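Local structure of AA9 family lytic polysaccharide monooxygenase D (Myceliophthora thermophila, 5UFV) at residues A[28-33]-A[46-51]; A[5-10]-A[171-176]. The protein cleaves crystalline and amorphous cellulose by copper-dependent oxidation of its glycosidic bonds, giving C1-oxidised products. All coordinates share one frame; numbering follows the deposited sequence.

Contact 1 of 2, residues A[28-33]-A[46-51]; sequences IQWQWP and LRCNGG
The six-membered ring of W30 meets the half-cystine C48 obliquely, at CE3 and CZ3: SG lies 3.7 Å from W30 CE3 and 4.3 Å from the ring centroid, a sulfur-aromatic contact in which the sulfur stands 40° off the ring normal. G51 O reaches the same corner, 3.6 Å from W30 CE3. A second cluster of contacts forms where N49 crosses P33, its OD1 resting 3.5 Å from P33 CD, while the other side of the amide brushes CB of W32. Between the two clusters the backbones close up, with Q31 O 3.2 Å from G51 CA; G51, with no side chain, lets them come this close.

The next shell fixes these groups. W30 NE1 is hydrogen-bonded to Q174 OE1, Q31 OE1 to T52 N, and N49 ND2 to P170 O. W32 has CG between its backbone N and carbonyl carbon (chi1 49°), which carries the indole off toward Q29; there NE1 donates to Q29 OE1 at 2.9 Å, within the ring plane but from above the amide plane. On the facing segment, C48 to G51 form a type I' turn closed by the G51 N to C48 O bond. The whole is a loop-to-turn contact that includes C48 of the C48-C172 disulfide in the AA9 fold, with N49 about 6 Å, side chain to side chain, from the copper ligand Y169.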
ATOM      1  N   ILE A  28     -12.338   1.006 -10.700  1.00 25.91           N
ATOM      2  CA  ILE A  28     -11.031   0.339 -10.903  1.00 24.77           C
ATOM      3  C   ILE A  28     -10.561  -0.417  -9.640  1.00 23.97           C
ATOM      4  O   ILE A  28      -9.686  -1.283  -9.703  1.00 22.54           O
ATOM      5  CB  ILE A  28      -9.942   1.328 -11.362  1.00 25.12           C
ATOM      6  CG1 ILE A  28      -9.643   2.369 -10.276  1.00 25.09           C
ATOM      7  CG2 ILE A  28     -10.344   2.050 -12.647  1.00 25.48           C
ATOM      8  CD1 ILE A  28      -8.308   3.070 -10.462  1.00 25.17           C
ATOM      9  N   GLN A  29     -11.189  -0.092  -8.511  1.00 24.16           N
ATOM     10  CA  GLN A  29     -10.797  -0.579  -7.194  1.00 24.94           C
ATOM     11  C   GLN A  29     -11.528  -1.873  -6.789  1.00 25.35           C
ATOM     12  O   GLN A  29     -12.745  -2.001  -6.987  1.00 25.72           O
ATOM     13  CB  GLN A  29     -11.084   0.511  -6.142  1.00 24.92           C
ATOM     14  CG  GLN A  29     -10.334   0.330  -4.833  1.00 24.69           C
ATOM     15  CD  GLN A  29     -10.684   1.388  -3.792  1.00 24.45           C
ATOM     16  OE1 GLN A  29     -11.860   1.699  -3.582  1.00 28.48           O
ATOM     17  NE2 GLN A  29      -9.680   1.944  -3.143  1.00 22.64           N
ATOM     18  N   TRP A  30     -10.778  -2.800  -6.197  1.00 24.65           N
ATOM     19  CA  TRP A  30     -11.319  -4.031  -5.637  1.00 24.41           C
ATOM     20  C   TRP A  30     -12.090  -3.696  -4.377  1.00 24.62           C
ATOM     21  O   TRP A  30     -11.819  -2.706  -3.731  1.00 24.57           O
ATOM     22  CB  TRP A  30     -10.185  -5.009  -5.326  1.00 24.07           C
ATOM     23  CG  TRP A  30      -9.620  -5.678  -6.530  1.00 23.93           C
ATOM     24  CD1 TRP A  30      -9.553  -5.178  -7.797  1.00 26.16           C
ATOM     25  CD2 TRP A  30      -9.012  -6.956  -6.579  1.00 24.78           C
ATOM     26  NE1 TRP A  30      -8.955  -6.093  -8.652  1.00 26.82           N
ATOM     27  CE2 TRP A  30      -8.612  -7.190  -7.916  1.00 25.94           C
ATOM     28  CE3 TRP A  30      -8.770  -7.943  -5.627  1.00 25.75           C
ATOM     29  CZ2 TRP A  30      -8.007  -8.351  -8.307  1.00 26.01           C
ATOM     30  CZ3 TRP A  30      -8.159  -9.098  -6.027  1.00 25.70           C
ATOM     31  CH2 TRP A  30      -7.795  -9.297  -7.349  1.00 26.33           C
ATOM     32  N   GLN A  31     -13.062  -4.523  -4.035  1.00 25.71           N
ATOM     33  CA  GLN A  31     -14.005  -4.189  -2.979  1.00 25.37           C
ATOM     34  C   GLN A  31     -13.272  -4.174  -1.659  1.00 25.93           C
ATOM     35  O   GLN A  31     -12.273  -4.839  -1.476  1.00 28.79           O
ATOM     36  CB  GLN A  31     -15.156  -5.208  -2.893  1.00 25.21           C
ATOM     37  CG  GLN A  31     -15.923  -5.486  -4.183  1.00 25.20           C
ATOM     38  CD  GLN A  31     -15.264  -6.555  -5.054  1.00 26.09           C
ATOM     39  OE1 GLN A  31     -14.053  -6.820  -4.940  1.00 27.02           O
ATOM     40  NE2 GLN A  31     -16.044  -7.170  -5.929  1.00 25.22           N
ATOM     41  N   TRP A  32     -13.784  -3.398  -0.733  1.00 25.20           N
ATOM     42  CA  TRP A  32     -13.298  -3.393   0.634  1.00 23.88           C
ATOM     43  C   TRP A  32     -14.546  -3.179   1.485  1.00 23.84           C
ATOM     44  O   TRP A  32     -15.516  -2.596   0.985  1.00 23.40           O
ATOM     45  CB  TRP A  32     -12.233  -2.324   0.848  1.00 22.84           C
ATOM     46  CG  TRP A  32     -12.577  -0.964   0.338  1.00 22.27           C
ATOM     47  CD1 TRP A  32     -12.372  -0.503  -0.912  1.00 21.77           C
ATOM     48  CD2 TRP A  32     -13.168   0.114   1.079  1.00 21.28           C
ATOM     49  NE1 TRP A  32     -12.798   0.798  -1.007  1.00 22.54           N
ATOM     50  CE2 TRP A  32     -13.290   1.205   0.198  1.00 20.75           C
ATOM     51  CE3 TRP A  32     -13.610   0.257   2.399  1.00 21.51           C
ATOM     52  CZ2 TRP A  32     -13.820   2.436   0.577  1.00 20.52           C
ATOM     53  CZ3 TRP A  32     -14.164   1.507   2.792  1.00 22.24           C
ATOM     54  CH2 TRP A  32     -14.254   2.576   1.869  1.00 21.35           C
ATOM     55  N   PRO A  33     -14.562  -3.724   2.713  1.00 24.31           N
ATOM     56  CA  PRO A  33     -15.819  -3.806   3.472  1.00 25.73           C
ATOM     57  C   PRO A  33     -16.125  -2.566   4.324  1.00 26.09           C
ATOM     58  O   PRO A  33     -17.292  -2.227   4.534  1.00 27.61           O
ATOM     59  CB  PRO A  33     -15.592  -5.032   4.379  1.00 25.73           C
ATOM     60  CG  PRO A  33     -14.122  -5.030   4.657  1.00 25.88           C
ATOM     61  CD  PRO A  33     -13.451  -4.389   3.435  1.00 25.65           C
ATOM     62  N   LEU A  46      -5.378  -9.509   4.233  1.00 29.92           N
ATOM     63  CA  LEU A  46      -4.223  -8.621   4.032  1.00 29.44           C
ATOM     64  C   LEU A  46      -3.952  -8.218   2.568  1.00 27.87           C
ATOM     65  O   LEU A  46      -3.521  -7.113   2.319  1.00 26.67           O
ATOM     66  CB  LEU A  46      -2.966  -9.237   4.621  1.00 30.52           C
ATOM     67  CG  LEU A  46      -1.737  -8.337   4.627  1.00 31.31           C
ATOM     68  CD1 LEU A  46      -1.988  -7.067   5.436  1.00 31.85           C
ATOM     69  CD2 LEU A  46      -0.555  -9.097   5.177  1.00 32.20           C
ATOM     70  N   ARG A  47      -4.245  -9.088   1.611  1.00 27.32           N
ATOM     71  CA  ARG A  47      -3.933  -8.812   0.228  1.00 27.25           C
ATOM     72  C   ARG A  47      -4.679  -7.609  -0.329  1.00 27.30           C
ATOM     73  O   ARG A  47      -4.074  -6.616  -0.720  1.00 25.73           O
ATOM     74  CB  ARG A  47      -4.212 -10.048  -0.643  1.00 28.71           C
ATOM     75  CG  ARG A  47      -3.657  -9.941  -2.057  1.00 29.45           C
ATOM     76  CD  ARG A  47      -3.891 -11.200  -2.863  1.00 29.60           C
ATOM     77  NE  ARG A  47      -3.172 -12.278  -2.226  1.00 30.26           N
ATOM     78  CZ  ARG A  47      -3.319 -13.556  -2.495  1.00 29.35           C
ATOM     79  NH1 ARG A  47      -4.169 -13.973  -3.432  1.00 31.00           N
ATOM     80  NH2 ARG A  47      -2.621 -14.411  -1.792  1.00 28.22           N
ATOM     81  N   CYS A  48      -5.992  -7.709  -0.392  1.00 29.26           N
ATOM     82  CA  CYS A  48      -6.810  -6.657  -0.973  1.00 30.14           C
ATOM     83  C   CYS A  48      -8.054  -6.447  -0.134  1.00 29.35           C
ATOM     84  O   CYS A  48      -9.115  -6.096  -0.657  1.00 29.91           O
ATOM     85  CB  CYS A  48      -7.205  -7.044  -2.402  1.00 35.09           C
ATOM     86  SG  CYS A  48      -5.840  -7.102  -3.607  1.00 38.31           S
ATOM     87  N   ASN A  49      -7.918  -6.648   1.178  1.00 27.63           N
ATOM     88  CA  ASN A  49      -9.014  -6.443   2.115  1.00 26.27           C
ATOM     89  C   ASN A  49     -10.231  -7.244   1.691  1.00 26.30           C
ATOM     90  O   ASN A  49     -11.359  -6.773   1.827  1.00 26.88           O
ATOM     91  CB  ASN A  49      -9.356  -4.948   2.215  1.00 24.94           C
ATOM     92  CG  ASN A  49      -9.748  -4.501   3.609  1.00 23.27           C
ATOM     93  OD1 ASN A  49     -10.179  -5.270   4.442  1.00 24.73           O
ATOM     94  ND2 ASN A  49      -9.623  -3.232   3.843  1.00 22.81           N
ATOM     95  N   GLY A  50      -9.995  -8.447   1.163  1.00 25.96           N
ATOM     96  CA  GLY A  50     -11.076  -9.378   0.805  1.00 25.45           C
ATOM     97  C   GLY A  50     -11.773  -9.118  -0.525  1.00 24.95           C
ATOM     98  O   GLY A  50     -12.641  -9.873  -0.902  1.00 25.86           O
ATOM     99  N   GLY A  51     -11.410  -8.062  -1.245  1.00 24.68           N
ATOM    100  CA  GLY A  51     -11.938  -7.830  -2.604  1.00 25.33           C
ATOM    101  C   GLY A  51     -11.592  -8.985  -3.541  1.00 26.69           C
ATOM    102  O   GLY A  51     -10.713  -9.813  -3.258  1.00 27.74           O
TER

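Contact 2 of 2, residues A[5-10]-A[171-176]; sequences TSYNIA and ECAQIK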
ATOM      1  N   THR A   5     -10.002   5.981  -0.797  1.00 21.95           N
ATOM      2  CA  THR A   5     -11.318   6.188  -1.343  1.00 23.73           C
ATOM      3  C   THR A   5     -11.437   6.604  -2.831  1.00 23.92           C
ATOM      4  O   THR A   5     -12.532   6.518  -3.403  1.00 25.84           O
ATOM      5  CB  THR A   5     -12.074   7.187  -0.437  1.00 25.13           C
ATOM      6  OG1 THR A   5     -11.197   8.264  -0.034  1.00 24.71           O
ATOM      7  CG2 THR A   5     -12.575   6.428   0.786  1.00 24.49           C
ATOM      8  N   SER A   6     -10.342   7.034  -3.449  1.00 23.03           N
ATOM      9  CA  SER A   6     -10.357   7.490  -4.836  1.00 23.10           C
ATOM     10  C   SER A   6      -8.919   7.624  -5.348  1.00 24.12           C
ATOM     11  O   SER A   6      -7.978   7.606  -4.565  1.00 24.52           O
ATOM     12  CB  SER A   6     -11.069   8.837  -4.950  1.00 23.31           C
ATOM     13  OG  SER A   6     -10.333   9.840  -4.284  1.00 22.98           O
ATOM     14  N   TYR A   7      -8.741   7.766  -6.658  1.00 24.74           N
ATOM     15  CA  TYR A   7      -7.399   7.824  -7.235  1.00 24.92           C
ATOM     16  C   TYR A   7      -7.286   8.919  -8.308  1.00 27.01           C
ATOM     17  O   TYR A   7      -8.272   9.302  -8.949  1.00 27.62           O
ATOM     18  CB  TYR A   7      -7.011   6.483  -7.897  1.00 24.85           C
ATOM     19  CG  TYR A   7      -7.041   5.239  -7.030  1.00 23.41           C
ATOM     20  CD1 TYR A   7      -8.198   4.500  -6.885  1.00 22.39           C
ATOM     21  CD2 TYR A   7      -5.897   4.783  -6.394  1.00 22.52           C
ATOM     22  CE1 TYR A   7      -8.223   3.350  -6.103  1.00 21.71           C
ATOM     23  CE2 TYR A   7      -5.917   3.651  -5.605  1.00 22.07           C
ATOM     24  CZ  TYR A   7      -7.083   2.932  -5.470  1.00 21.77           C
ATOM     25  OH  TYR A   7      -7.103   1.796  -4.692  1.00 21.07           O
ATOM     26  N   ASN A   8      -6.058   9.399  -8.503  1.00 28.33           N
ATOM     27  CA  ASN A   8      -5.694  10.146  -9.700  1.00 30.99           C
ATOM     28  C   ASN A   8      -4.529   9.453 -10.400  1.00 30.31           C
ATOM     29  O   ASN A   8      -3.438   9.354  -9.866  1.00 30.05           O
ATOM     30  CB  ASN A   8      -5.344  11.611  -9.393  1.00 32.45           C
ATOM     31  CG  ASN A   8      -5.194  12.435 -10.654  1.00 34.01           C
ATOM     32  OD1 ASN A   8      -4.264  12.235 -11.434  1.00 38.25           O
ATOM     33  ND2 ASN A   8      -6.134  13.321 -10.889  1.00 33.89           N
ATOM     34  N   ILE A   9      -4.777   8.973 -11.602  1.00 31.27           N
ATOM     35  CA  ILE A   9      -3.795   8.200 -12.333  1.00 32.63           C
ATOM     36  C   ILE A   9      -3.591   8.780 -13.716  1.00 34.35           C
ATOM     37  O   ILE A   9      -4.502   8.806 -14.550  1.00 32.40           O
ATOM     38  CB  ILE A   9      -4.219   6.731 -12.439  1.00 33.75           C
ATOM     39  CG1 ILE A   9      -4.194   6.102 -11.038  1.00 33.31           C
ATOM     40  CG2 ILE A   9      -3.283   5.973 -13.374  1.00 34.10           C
ATOM     41  CD1 ILE A   9      -5.066   4.900 -10.876  1.00 32.90           C
ATOM     42  N   ALA A  10      -2.356   9.225 -13.940  1.00 37.38           N
ATOM     43  CA  ALA A  10      -1.927   9.851 -15.189  1.00 38.40           C
ATOM     44  C   ALA A  10      -2.791  11.048 -15.441  1.00 39.45           C
ATOM     45  O   ALA A  10      -3.264  11.237 -16.552  1.00 40.62           O
ATOM     46  CB  ALA A  10      -2.003   8.869 -16.341  1.00 38.87           C
ATOM     47  N   GLU A 171      -5.794  -1.750   0.173  1.00 26.58           N
ATOM     48  CA  GLU A 171      -6.766  -1.765  -0.922  1.00 25.61           C
ATOM     49  C   GLU A 171      -6.013  -1.962  -2.235  1.00 26.82           C
ATOM     50  O   GLU A 171      -4.852  -1.556  -2.324  1.00 27.87           O
ATOM     51  CB  GLU A 171      -7.549  -0.453  -0.977  1.00 25.73           C
ATOM     52  CG  GLU A 171      -8.758  -0.355  -0.053  1.00 25.05           C
ATOM     53  CD  GLU A 171      -8.431   0.159   1.340  1.00 24.26           C
ATOM     54  OE1 GLU A 171      -7.529   0.999   1.500  1.00 23.35           O
ATOM     55  OE2 GLU A 171      -9.103  -0.272   2.294  1.00 25.21           O
ATOM     56  N   CYS A 172      -6.682  -2.586  -3.220  1.00 27.62           N
ATOM     57  CA  CYS A 172      -6.159  -2.827  -4.588  1.00 28.90           C
ATOM     58  C   CYS A 172      -7.026  -2.164  -5.663  1.00 26.18           C
ATOM     59  O   CYS A 172      -8.262  -2.053  -5.506  1.00 23.12           O
ATOM     60  CB  CYS A 172      -6.048  -4.326  -4.918  1.00 31.19           C
ATOM     61  SG  CYS A 172      -5.101  -5.181  -3.652  1.00 40.10           S
ATOM     62  N   ALA A 173      -6.343  -1.753  -6.740  1.00 24.04           N
ATOM     63  CA  ALA A 173      -6.942  -1.097  -7.916  1.00 25.19           C
ATOM     64  C   ALA A 173      -6.291  -1.633  -9.173  1.00 25.61           C
ATOM     65  O   ALA A 173      -5.214  -2.216  -9.101  1.00 27.61           O
ATOM     66  CB  ALA A 173      -6.748   0.406  -7.851  1.00 24.50           C
ATOM     67  N   GLN A 174      -6.928  -1.426 -10.311  1.00 26.32           N
ATOM     68  CA  GLN A 174      -6.496  -2.047 -11.569  1.00 28.61           C
ATOM     69  C   GLN A 174      -5.863  -1.035 -12.552  1.00 30.54           C
ATOM     70  O   GLN A 174      -6.482  -0.031 -12.923  1.00 31.63           O
ATOM     71  CB  GLN A 174      -7.680  -2.776 -12.215  1.00 28.77           C
ATOM     72  CG  GLN A 174      -8.260  -3.841 -11.306  1.00 29.34           C
ATOM     73  CD  GLN A 174      -9.216  -4.802 -11.975  1.00 29.70           C
ATOM     74  OE1 GLN A 174      -9.284  -5.963 -11.592  1.00 32.75           O
ATOM     75  NE2 GLN A 174      -9.962  -4.334 -12.946  1.00 29.52           N
ATOM     76  N   ILE A 175      -4.626  -1.310 -12.955  1.00 32.45           N
ATOM     77  CA  ILE A 175      -3.869  -0.422 -13.845  1.00 34.20           C
ATOM     78  C   ILE A 175      -3.438  -1.191 -15.094  1.00 35.04           C
ATOM     79  O   ILE A 175      -2.784  -2.246 -14.990  1.00 32.28           O
ATOM     80  CB  ILE A 175      -2.587   0.084 -13.174  1.00 34.87           C
ATOM     81  CG1 ILE A 175      -2.876   0.540 -11.751  1.00 35.40           C
ATOM     82  CG2 ILE A 175      -1.947   1.195 -13.995  1.00 36.50           C
ATOM     83  CD1 ILE A 175      -3.432   1.930 -11.635  1.00 36.39           C
ATOM     84  N   LYS A 176      -3.820  -0.666 -16.260  1.00 35.33           N
ATOM     85  CA  LYS A 176      -3.319  -1.172 -17.519  1.00 36.94           C
ATOM     86  C   LYS A 176      -2.133  -0.297 -17.923  1.00 38.38           C
ATOM     87  O   LYS A 176      -2.321   0.860 -18.342  1.00 39.96           O
ATOM     88  CB  LYS A 176      -4.390  -1.185 -18.610  1.00 37.25           C
ATOM     89  CG  LYS A 176      -3.888  -1.928 -19.832  1.00 39.89           C
ATOM     90  CD  LYS A 176      -4.857  -1.966 -21.005  1.00 42.81           C
ATOM     91  CE  LYS A 176      -6.225  -2.579 -20.691  1.00 42.94           C
ATOM     92  NZ  LYS A 176      -6.237  -4.058 -20.507  1.00 41.79           N
TER
HETATM   93  O   HOH W   1      -4.763   0.787  -4.283  1.00 24.10           O
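Y7 and A173 meet through the phenol end of the tyrosine, whose CZ and OH both lie 3.5 Å from the methyl CB of A173. The approach is oblique to the ring, and CE1 and CE2 join in at slightly longer range. Y7 owes this reach to its first torsion: CG sits beside the backbone N and anti to the carbonyl carbon (chi1 -57°), which swings the ring axis, and with it the hydroxyl, across to the other strand; chi2 sets only how the ring is turned to A173.

The hydroxyl is tied down from two directions. Q29 NE2 bonds to it, and a water 2.6 Å from Y7 OH donates in turn to E171 O at 3.1 Å, so a buried hydroxyl is satisfied between the two sheets. A phenylalanine in place of Y7 would probably keep much of the packing on A173 but leave the water and the Q29 amide without their shared mate.

Further along, I9 and I175 reach for each other tip to tip, CD1 to CD1 at 3.5 Å. Both have CG1 anti to the carbonyl carbon, but they differ at the second torsion: I9 is extended (chi2 157°), whereas I175 is bent, and its end comes nearer to I9 than the direction of its CB would suggest. V153 of strand 149-159 touches A173 and I175, and A60 of strand 58-60 touches both isoleucines.

The strand axes approach to 9.9 Å at -32°, too far apart for backbone pairing. Such face-to-face packing of strands from two different sheets is the hallmark of a beta-sandwich, here the immunoglobulin-like core of the AA9 monooxygenases.

How the contacts relate
Contact 2 is wholly buried and joins the two sheets through side-chain ends, chiefly apolar ones, plus a single water. Contact 1 is only partly buried: irregular loop meets turn, with backbone atoms, glycine and a sulfur doing much of the work. One fold thus uses quite different chemistry in its core and nearer its surface. The two contacts share a seam. The disulfide between C48 and C172 links segment 46-51 to strand 171-176, and W30 N probably bonds to C172 O, so segment 28-33 lies against that same strand. I28 of this segment also touches Y7 and I9 of contact 2.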